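Local atomic coordinates of probable zinc protease PqqL (Escherichia coli, PDB entry 6OFT), a protein that probably acts as a periplasmic zinc-dependent endopeptidase of the M16 (insulinase) family, this chain being the first half of the protein. Residues 284-289 and 348-353; 158-163 and 429-434; 115-120 and 199-204. All blocks are in the same frame, centred on the assembly; numbering follows the deposited sequence.

Contact 1: residues 284-289 and 348-353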
loop_
_atom_site.group_PDB
_atom_site.type_symbol
_atom_site.label_atom_id
_atom_site.label_comp_id
_atom_site.label_asym_id
_atom_site.label_seq_id
_atom_site.Cartn_x
_atom_site.Cartn_y
_atom_site.Cartn_z
ATOM N N VAL A 284 -1.743 15.449 9.113
ATOM C CA VAL A 284 -2.737 15.027 8.117
ATOM C C VAL A 284 -4.128 15.061 8.767
ATOM O O VAL A 284 -5.033 15.716 8.235
ATOM C CB VAL A 284 -2.350 13.630 7.513
ATOM C CG1 VAL A 284 -3.553 12.873 6.954
ATOM C CG2 VAL A 284 -1.256 13.764 6.459
ATOM N N GLN A 285 -4.280 14.418 9.943
ATOM C CA GLN A 285 -5.554 14.394 10.658
ATOM C C GLN A 285 -6.030 15.787 11.082
ATOM O O GLN A 285 -7.216 16.083 10.943
ATOM C CB GLN A 285 -5.524 13.450 11.872
ATOM C CG GLN A 285 -6.911 13.330 12.542
ATOM C CD GLN A 285 -7.036 12.217 13.547
ATOM O OE1 GLN A 285 -6.172 11.342 13.656
ATOM N NE2 GLN A 285 -8.136 12.225 14.298
ATOM N N LEU A 286 -5.121 16.631 11.595
ATOM C CA LEU A 286 -5.466 17.980 12.045
ATOM C C LEU A 286 -6.000 18.832 10.889
ATOM O O LEU A 286 -6.996 19.537 11.066
ATOM C CB LEU A 286 -4.274 18.638 12.742
ATOM C CG LEU A 286 -3.970 18.167 14.174
ATOM C CD1 LEU A 286 -2.537 18.457 14.531
ATOM C CD2 LEU A 286 -4.893 18.825 15.191
ATOM N N PHE A 287 -5.383 18.704 9.689
ATOM C CA PHE A 287 -5.828 19.390 8.476
ATOM C C PHE A 287 -7.273 18.956 8.168
ATOM O O PHE A 287 -8.135 19.806 7.972
ATOM C CB PHE A 287 -4.906 19.044 7.290
ATOM C CG PHE A 287 -5.291 19.747 6.009
ATOM C CD1 PHE A 287 -6.258 19.205 5.159
ATOM C CD2 PHE A 287 -4.694 20.949 5.651
ATOM C CE1 PHE A 287 -6.607 19.850 3.971
ATOM C CE2 PHE A 287 -5.055 21.600 4.466
ATOM C CZ PHE A 287 -6.006 21.043 3.637
ATOM N N ASN A 288 -7.514 17.623 8.134
ATOM C CA ASN A 288 -8.813 16.985 7.881
ATOM C C ASN A 288 -9.865 17.472 8.853
ATOM O O ASN A 288 -10.966 17.821 8.431
ATOM C CB ASN A 288 -8.687 15.447 7.949
ATOM C CG ASN A 288 -7.931 14.881 6.778
ATOM O OD1 ASN A 288 -7.739 15.569 5.786
ATOM N ND2 ASN A 288 -7.488 13.620 6.856
ATOM N N GLN A 289 -9.515 17.482 10.156
ATOM C CA GLN A 289 -10.348 17.932 11.274
ATOM C C GLN A 289 -10.788 19.379 11.033
ATOM O O GLN A 289 -11.989 19.626 10.958
ATOM C CB GLN A 289 -9.584 17.764 12.613
ATOM C CG GLN A 289 -10.312 18.269 13.862
ATOM C CD GLN A 289 -9.657 17.811 15.148
ATOM O OE1 GLN A 289 -8.909 18.552 15.798
ATOM N NE2 GLN A 289 -9.942 16.580 15.558
ATOM N N HIS A 348 -0.459 30.368 12.164
ATOM C CA HIS A 348 -0.812 30.092 13.567
ATOM C C HIS A 348 -0.719 28.628 14.024
ATOM O O HIS A 348 -0.903 28.369 15.213
ATOM C CB HIS A 348 -2.221 30.634 13.869
ATOM C CG HIS A 348 -2.382 32.075 13.507
ATOM N ND1 HIS A 348 -1.918 33.078 14.331
ATOM C CD2 HIS A 348 -2.890 32.630 12.382
ATOM C CE1 HIS A 348 -2.176 34.209 13.697
ATOM N NE2 HIS A 348 -2.748 33.986 12.515
ATOM N N GLY A 349 -0.440 27.705 13.105
ATOM C CA GLY A 349 -0.332 26.284 13.412
ATOM C C GLY A 349 -1.603 25.700 13.991
ATOM O O GLY A 349 -2.709 26.090 13.604
ATOM N N PHE A 350 -1.452 24.784 14.946
ATOM C CA PHE A 350 -2.599 24.153 15.595
ATOM C C PHE A 350 -2.628 24.507 17.056
ATOM O O PHE A 350 -1.577 24.735 17.643
ATOM C CB PHE A 350 -2.592 22.626 15.367
ATOM C CG PHE A 350 -2.631 22.254 13.901
ATOM C CD1 PHE A 350 -3.824 22.307 13.184
ATOM C CD2 PHE A 350 -1.474 21.888 13.229
ATOM C CE1 PHE A 350 -3.857 21.996 11.823
ATOM C CE2 PHE A 350 -1.510 21.567 11.868
ATOM C CZ PHE A 350 -2.703 21.604 11.181
ATOM N N SER A 351 -3.827 24.596 17.646
ATOM C CA SER A 351 -3.955 24.941 19.066
ATOM C C SER A 351 -3.749 23.706 19.924
ATOM O O SER A 351 -3.863 22.588 19.421
ATOM C CB SER A 351 -5.325 25.545 19.353
ATOM O OG SER A 351 -6.350 24.578 19.210
ATOM N N ALA A 352 -3.485 23.913 21.224
ATOM C CA ALA A 352 -3.328 22.847 22.212
ATOM C C ALA A 352 -4.625 22.014 22.325
ATOM O O ALA A 352 -4.538 20.802 22.470
ATOM C CB ALA A 352 -2.953 23.438 23.564
ATOM N N GLU A 353 -5.814 22.654 22.210
ATOM C CA GLU A 353 -7.114 21.963 22.272
ATOM C C GLU A 353 -7.324 21.070 21.063
ATOM O O GLU A 353 -7.883 19.984 21.213
ATOM C CB GLU A 353 -8.311 22.929 22.397
ATOM C CG GLU A 353 -8.157 24.050 23.413
ATOM C CD GLU A 353 -7.469 25.272 22.841
ATOM O OE1 GLU A 353 -8.085 25.957 21.993
ATOM O OE2 GLU A 353 -6.303 25.529 23.221
#
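L286 lies over one face of the F350 ring, and nearly all of the contact between 284-289 and 348-353 is made by this pair. The CB of L286 does the closest touching: it sits 3.5 Å from F350 CE1 and 3.7 Å from the ring centroid, 18° off the ring normal, a CH-pi contact displaced toward the rim. Farther out along the leucine the two branches divide the ring between them. CD1 lies over the CG-CD2 side of the same face, 3.8 Å from F350 CD2, while CD2 stays at 4.2 Å from F350 CD1. In both residues CG is anti to the carbonyl carbon (chi1 -76° in L286, -59° in F350), which turns the leucine branches and the phenyl ring toward one another. F287 adds its backbone N, 4.2 Å from F350 CE1, but its own ring leads away to F322 and to helix 331-348. The contact thus ties the long helix 271-296, in the second of the two M16-type domains of this chain, to the turn joining helices 331-348 and 352-371. In that turn G349 leaves the first helix with positive phi, F350 drops inward, and S351 takes the N-cap position of the next helix. I345 also touches F350, and V358 touches L286, so each flanking helix adds one side chain to the pair. Between the two segments the rest is much looser. H348, A352 and E353 turn no side chain to 284-289, and Q289, although its CB points toward the turn, comes no nearer than 5.7 Å and instead meets D357 and V358 of the next helix. No hydrogen bond links the segments; one polar tie nearby comes from R290, whose NH2 bonds G349 O.

Contact 2: residues 158-163 and 429-434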
loop_
_atom_site.group_PDB
_atom_site.type_symbol
_atom_site.label_atom_id
_atom_site.label_comp_id
_atom_site.label_asym_id
_atom_site.label_seq_id
_atom_site.Cartn_x
_atom_site.Cartn_y
_atom_site.Cartn_z
ATOM N N PRO A 158 4.209 10.529 -13.784
ATOM C CA PRO A 158 5.536 11.159 -13.916
ATOM C C PRO A 158 5.865 12.161 -12.811
ATOM O O PRO A 158 7.038 12.354 -12.485
ATOM C CB PRO A 158 5.468 11.832 -15.291
ATOM C CG PRO A 158 4.388 11.106 -16.014
ATOM C CD PRO A 158 3.381 10.828 -14.975
ATOM N N PHE A 159 4.832 12.806 -12.258
ATOM C CA PHE A 159 4.945 13.794 -11.190
ATOM C C PHE A 159 5.202 13.092 -9.862
ATOM O O PHE A 159 6.171 13.406 -9.159
ATOM C CB PHE A 159 3.669 14.667 -11.105
ATOM C CG PHE A 159 3.364 15.449 -12.366
ATOM C CD1 PHE A 159 2.656 14.866 -13.415
ATOM C CD2 PHE A 159 3.812 16.759 -12.518
ATOM C CE1 PHE A 159 2.415 15.577 -14.602
ATOM C CE2 PHE A 159 3.574 17.462 -13.705
ATOM C CZ PHE A 159 2.877 16.868 -14.738
ATOM N N LEU A 160 4.344 12.120 -9.552
ATOM C CA LEU A 160 4.385 11.356 -8.312
ATOM C C LEU A 160 5.614 10.452 -8.193
ATOM O O LEU A 160 6.209 10.391 -7.115
ATOM C CB LEU A 160 3.082 10.529 -8.210
ATOM C CG LEU A 160 2.614 10.025 -6.837
ATOM C CD1 LEU A 160 2.436 11.169 -5.835
ATOM C CD2 LEU A 160 1.290 9.301 -6.982
ATOM N N LEU A 161 5.999 9.753 -9.282
ATOM C CA LEU A 161 7.091 8.782 -9.219
ATOM C C LEU A 161 8.418 9.255 -9.824
ATOM O O LEU A 161 9.263 8.419 -10.153
ATOM C CB LEU A 161 6.659 7.438 -9.851
ATOM C CG LEU A 161 5.313 6.802 -9.409
ATOM C CD1 LEU A 161 5.168 5.422 -9.998
ATOM C CD2 LEU A 161 5.175 6.728 -7.891
ATOM N N ALA A 162 8.641 10.580 -9.932
ATOM C CA ALA A 162 9.915 11.092 -10.461
ATOM C C ALA A 162 11.091 10.529 -9.637
ATOM O O ALA A 162 11.002 10.458 -8.409
ATOM C CB ALA A 162 9.929 12.609 -10.404
ATOM N N ASN A 163 12.146 10.053 -10.319
ATOM C CA ASN A 163 13.378 9.519 -9.714
ATOM C C ASN A 163 13.192 8.245 -8.866
ATOM O O ASN A 163 14.007 7.976 -7.989
ATOM C CB ASN A 163 14.106 10.603 -8.906
ATOM C CG ASN A 163 14.456 11.840 -9.687
ATOM O OD1 ASN A 163 14.674 11.806 -10.896
ATOM N ND2 ASN A 163 14.518 12.963 -9.008
ATOM N N ASP A 429 10.241 19.614 -3.371
ATOM C CA ASP A 429 9.724 18.501 -4.144
ATOM C C ASP A 429 8.210 18.465 -4.017
ATOM O O ASP A 429 7.644 17.752 -3.193
ATOM C CB ASP A 429 10.445 17.178 -3.788
ATOM C CG ASP A 429 10.222 16.045 -4.762
ATOM O OD1 ASP A 429 11.051 15.104 -4.774
ATOM O OD2 ASP A 429 9.203 16.082 -5.507
ATOM N N ALA A 430 7.602 19.271 -4.864
ATOM C CA ALA A 430 6.145 19.472 -4.824
ATOM C C ALA A 430 5.484 19.653 -6.190
ATOM O O ALA A 430 6.193 19.994 -7.110
ATOM C CB ALA A 430 5.803 20.631 -3.933
ATOM N N PHE A 431 4.177 19.427 -6.254
ATOM C CA PHE A 431 3.419 19.678 -7.468
ATOM C C PHE A 431 1.959 20.019 -7.175
ATOM O O PHE A 431 1.345 19.427 -6.281
ATOM C CB PHE A 431 3.557 18.546 -8.514
ATOM C CG PHE A 431 2.926 17.212 -8.189
ATOM C CD1 PHE A 431 3.676 16.193 -7.596
ATOM C CD2 PHE A 431 1.608 16.939 -8.550
ATOM C CE1 PHE A 431 3.107 14.940 -7.347
ATOM C CE2 PHE A 431 1.032 15.692 -8.279
ATOM C CZ PHE A 431 1.791 14.693 -7.701
ATOM N N TRP A 432 1.449 20.979 -7.923
ATOM C CA TRP A 432 0.031 21.405 -7.894
ATOM C C TRP A 432 -0.739 20.568 -8.903
ATOM O O TRP A 432 -0.228 20.351 -9.970
ATOM C CB TRP A 432 -0.121 22.887 -8.223
ATOM C CG TRP A 432 0.249 23.771 -7.085
ATOM C CD1 TRP A 432 1.438 24.382 -6.896
ATOM C CD2 TRP A 432 -0.566 24.110 -5.959
ATOM N NE1 TRP A 432 1.413 25.085 -5.737
ATOM C CE2 TRP A 432 0.205 24.937 -5.133
ATOM C CE3 TRP A 432 -1.868 23.808 -5.573
ATOM C CZ2 TRP A 432 -0.278 25.462 -3.942
ATOM C CZ3 TRP A 432 -2.344 24.327 -4.401
ATOM C CH2 TRP A 432 -1.558 25.134 -3.588
ATOM N N GLU A 433 -1.922 20.143 -8.561
ATOM C CA GLU A 433 -2.718 19.359 -9.482
ATOM C C GLU A 433 -4.196 19.719 -9.441
ATOM O O GLU A 433 -4.787 19.803 -8.371
ATOM C CB GLU A 433 -2.523 17.867 -9.184
ATOM C CG GLU A 433 -3.211 16.932 -10.160
ATOM C CD GLU A 433 -3.354 15.556 -9.557
ATOM O OE1 GLU A 433 -2.409 14.751 -9.703
ATOM O OE2 GLU A 433 -4.387 15.296 -8.901
ATOM N N GLN A 434 -4.791 19.885 -10.619
ATOM C CA GLN A 434 -6.217 20.129 -10.763
ATOM C C GLN A 434 -6.835 19.015 -11.572
ATOM O O GLN A 434 -6.213 18.514 -12.501
ATOM C CB GLN A 434 -6.509 21.489 -11.403
ATOM C CG GLN A 434 -6.454 22.627 -10.384
ATOM C CD GLN A 434 -6.385 23.978 -11.029
ATOM O OE1 GLN A 434 -7.278 24.812 -10.880
ATOM N NE2 GLN A 434 -5.313 24.234 -11.748
#
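A chi1 of 69° places CG of F431 between its own backbone N and carbonyl carbon and stands the ring up from strand 430-436 toward the end of helix 148-160. F159, with CG beside the backbone N, presents its CB to that ring while its own phenyl group leads away. The F159 CB lies 3.6 Å from the F431 ring centroid and 5° off the normal, a CH-pi contact over the middle of the face. The two rings meet obliquely, with centroids 5.7 Å apart and planes at 45°. The CE1 corner of F431 rests obliquely on the F159-L160 peptide, 3.8 Å from L160 N. At the far end of the ring L160 reaches in with CD1, 4.0 Å from F431 CZ. The helix terminus of the first M16-type domain is thereby seated on the five-stranded sheet of the second, where R243 of the adjoining strand touches both phenylalanines. R156 forms a salt bridge with E433, whose OE1 lies in the plane of the F431 ring at its edge. R262 links both segments, its NH1 bonding L160 O and A162 O and its NE salt-bridging D429. No hydrogen bond crosses directly; the contact rests on dispersion and CH-pi attraction.

Contact 3: residues 115-120 and 199-204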
loop_
_atom_site.group_PDB
_atom_site.type_symbol
_atom_site.label_atom_id
_atom_site.label_comp_id
_atom_site.label_asym_id
_atom_site.label_seq_id
_atom_site.Cartn_x
_atom_site.Cartn_y
_atom_site.Cartn_z
ATOM N N ALA A 115 0.526 -28.916 -0.087
ATOM C CA ALA A 115 1.243 -29.665 -1.127
ATOM C C ALA A 115 1.331 -28.824 -2.411
ATOM O O ALA A 115 2.389 -28.802 -3.044
ATOM C CB ALA A 115 0.555 -30.985 -1.396
ATOM N N ILE A 116 0.249 -28.066 -2.737
ATOM C CA ILE A 116 0.204 -27.132 -3.870
ATOM C C ILE A 116 1.195 -25.976 -3.618
ATOM O O ILE A 116 1.907 -25.590 -4.540
ATOM C CB ILE A 116 -1.244 -26.643 -4.170
ATOM C CG1 ILE A 116 -2.129 -27.805 -4.704
ATOM C CG2 ILE A 116 -1.241 -25.463 -5.156
ATOM C CD1 ILE A 116 -3.619 -27.541 -4.758
ATOM N N PHE A 117 1.252 -25.438 -2.379
ATOM C CA PHE A 117 2.188 -24.352 -2.036
ATOM C C PHE A 117 3.641 -24.802 -2.201
ATOM O O PHE A 117 4.469 -24.033 -2.692
ATOM C CB PHE A 117 1.949 -23.802 -0.616
ATOM C CG PHE A 117 0.903 -22.709 -0.500
ATOM C CD1 PHE A 117 1.127 -21.449 -1.037
ATOM C CD2 PHE A 117 -0.278 -22.925 0.205
ATOM C CE1 PHE A 117 0.182 -20.427 -0.889
ATOM C CE2 PHE A 117 -1.217 -21.900 0.360
ATOM C CZ PHE A 117 -0.984 -20.660 -0.191
ATOM N N SER A 118 3.943 -26.053 -1.800
ATOM C CA SER A 118 5.275 -26.643 -1.929
ATOM C C SER A 118 5.758 -26.670 -3.407
ATOM O O SER A 118 6.911 -26.346 -3.680
ATOM C CB SER A 118 5.286 -28.044 -1.339
ATOM O OG SER A 118 6.613 -28.516 -1.227
ATOM N N GLU A 119 4.852 -26.985 -4.345
ATOM C CA GLU A 119 5.131 -27.017 -5.777
ATOM C C GLU A 119 5.157 -25.639 -6.416
ATOM O O GLU A 119 5.874 -25.449 -7.389
ATOM C CB GLU A 119 4.170 -27.957 -6.513
ATOM C CG GLU A 119 4.278 -29.371 -5.971
ATOM C CD GLU A 119 4.399 -30.444 -7.026
ATOM O OE1 GLU A 119 3.998 -30.204 -8.189
ATOM O OE2 GLU A 119 4.902 -31.535 -6.680
ATOM N N TRP A 120 4.404 -24.661 -5.881
ATOM C CA TRP A 120 4.498 -23.313 -6.432
ATOM C C TRP A 120 5.902 -22.766 -6.101
ATOM O O TRP A 120 6.465 -22.013 -6.891
ATOM C CB TRP A 120 3.421 -22.404 -5.821
ATOM C CG TRP A 120 2.046 -22.580 -6.396
ATOM C CD1 TRP A 120 1.715 -23.155 -7.592
ATOM C CD2 TRP A 120 0.817 -22.142 -5.805
ATOM N NE1 TRP A 120 0.354 -23.080 -7.792
ATOM C CE2 TRP A 120 -0.220 -22.445 -6.718
ATOM C CE3 TRP A 120 0.491 -21.489 -4.597
ATOM C CZ2 TRP A 120 -1.559 -22.131 -6.460
ATOM C CZ3 TRP A 120 -0.838 -21.174 -4.347
ATOM C CH2 TRP A 120 -1.844 -21.485 -5.276
ATOM N N MET A 199 11.448 -16.197 0.737
ATOM C CA MET A 199 10.040 -16.544 0.979
ATOM C C MET A 199 9.620 -16.513 2.434
ATOM O O MET A 199 10.380 -16.908 3.319
ATOM C CB MET A 199 9.713 -17.944 0.444
ATOM C CG MET A 199 9.732 -18.059 -1.042
ATOM S SD MET A 199 9.622 -19.801 -1.453
ATOM C CE MET A 199 9.744 -19.696 -3.206
ATOM N N THR A 200 8.374 -16.069 2.655
ATOM C CA THR A 200 7.711 -16.057 3.949
ATOM C C THR A 200 6.343 -16.691 3.750
ATOM O O THR A 200 5.587 -16.252 2.879
ATOM C CB THR A 200 7.606 -14.641 4.530
ATOM O OG1 THR A 200 8.924 -14.093 4.659
ATOM C CG2 THR A 200 6.908 -14.627 5.881
ATOM N N PHE A 201 6.055 -17.756 4.517
ATOM C CA PHE A 201 4.755 -18.415 4.502
ATOM C C PHE A 201 3.962 -17.850 5.703
ATOM O O PHE A 201 4.443 -17.915 6.838
ATOM C CB PHE A 201 4.891 -19.963 4.576
ATOM C CG PHE A 201 3.570 -20.627 4.262
ATOM C CD1 PHE A 201 3.093 -20.677 2.959
ATOM C CD2 PHE A 201 2.781 -21.159 5.275
ATOM C CE1 PHE A 201 1.839 -21.227 2.675
ATOM C CE2 PHE A 201 1.540 -21.728 4.985
ATOM C CZ PHE A 201 1.078 -21.751 3.685
ATOM N N ILE A 202 2.781 -17.256 5.442
ATOM C CA ILE A 202 1.936 -16.597 6.451
ATOM C C ILE A 202 0.654 -17.396 6.755
ATOM O O ILE A 202 -0.119 -17.683 5.850
ATOM C CB ILE A 202 1.650 -15.126 6.012
ATOM C CG1 ILE A 202 2.972 -14.338 5.788
ATOM C CG2 ILE A 202 0.718 -14.395 6.998
ATOM C CD1 ILE A 202 2.821 -13.039 5.006
ATOM N N VAL A 203 0.440 -17.741 8.035
ATOM C CA VAL A 203 -0.738 -18.495 8.507
ATOM C C VAL A 203 -1.510 -17.592 9.483
ATOM O O VAL A 203 -0.979 -17.256 10.530
ATOM C CB VAL A 203 -0.321 -19.856 9.165
ATOM C CG1 VAL A 203 -1.526 -20.615 9.721
ATOM C CG2 VAL A 203 0.461 -20.740 8.193
ATOM N N VAL A 204 -2.742 -17.170 9.133
ATOM C CA VAL A 204 -3.561 -16.307 10.006
ATOM C C VAL A 204 -4.943 -16.944 10.105
ATOM O O VAL A 204 -5.641 -17.087 9.097
ATOM C CB VAL A 204 -3.650 -14.809 9.552
ATOM C CG1 VAL A 204 -4.370 -13.952 10.608
ATOM C CG2 VAL A 204 -2.272 -14.219 9.255
#
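F117 of helix 107-122 meets F201 of strand 199-205, and the two rings make most of the contact. Ahead of F117 in the helix, I116 turns from the strand and instead lays its CG2 over one face of the W120 ring. F117 itself points at the sheet and offers a ring face: F201 CE1 stands 3.5 Å above the plane, over the ring centre, and 3.6 Å from F117 CG. F201 extends from the strand with CG anti to the backbone N (chi1 -168°) and presents its CE1-CZ edge to that face. The planes stand at 80° with the centroids 4.9 Å apart, a T-shaped pair. Next, S118 bonds the N219 carbonyl oxygen with its OG, and E119 forms a salt bridge with K65. W120 sets its CB toward the strand, but its ring meets that of F61. L34 of the neighbouring strand 31-38 touches both phenylalanines, and I216 and L220 of helix 209-220 pack against F201. Such a helix layer laid on a mixed sheet is characteristic of the alpha/beta domain of M16 peptidases; here it is the domain holding the predicted zinc site, and the side chain of F117 is about 11 Å from that of E57, the predicted proton acceptor.

Overall arrangement
The three contacts mark out the two M16-type domains of this half-protease. Contact 3 belongs to the six-stranded sheet of the first, nearest to the predicted active site; contacts 1 and 2 lie away from it. Contact 1 joins a helix of the second domain to an interhelical turn, while contact 2 joins the two domains. Between contacts 1 and 2 the centres are about 25 Å apart and the nearest atoms about 9 Å; contact 3 lies about 45 Å and 38 Å from them, centre to centre, across the middle of the chain. Along the sequence contact 1 is nested within the loop closed by contact 2, whose segments alternate with those of contact 3.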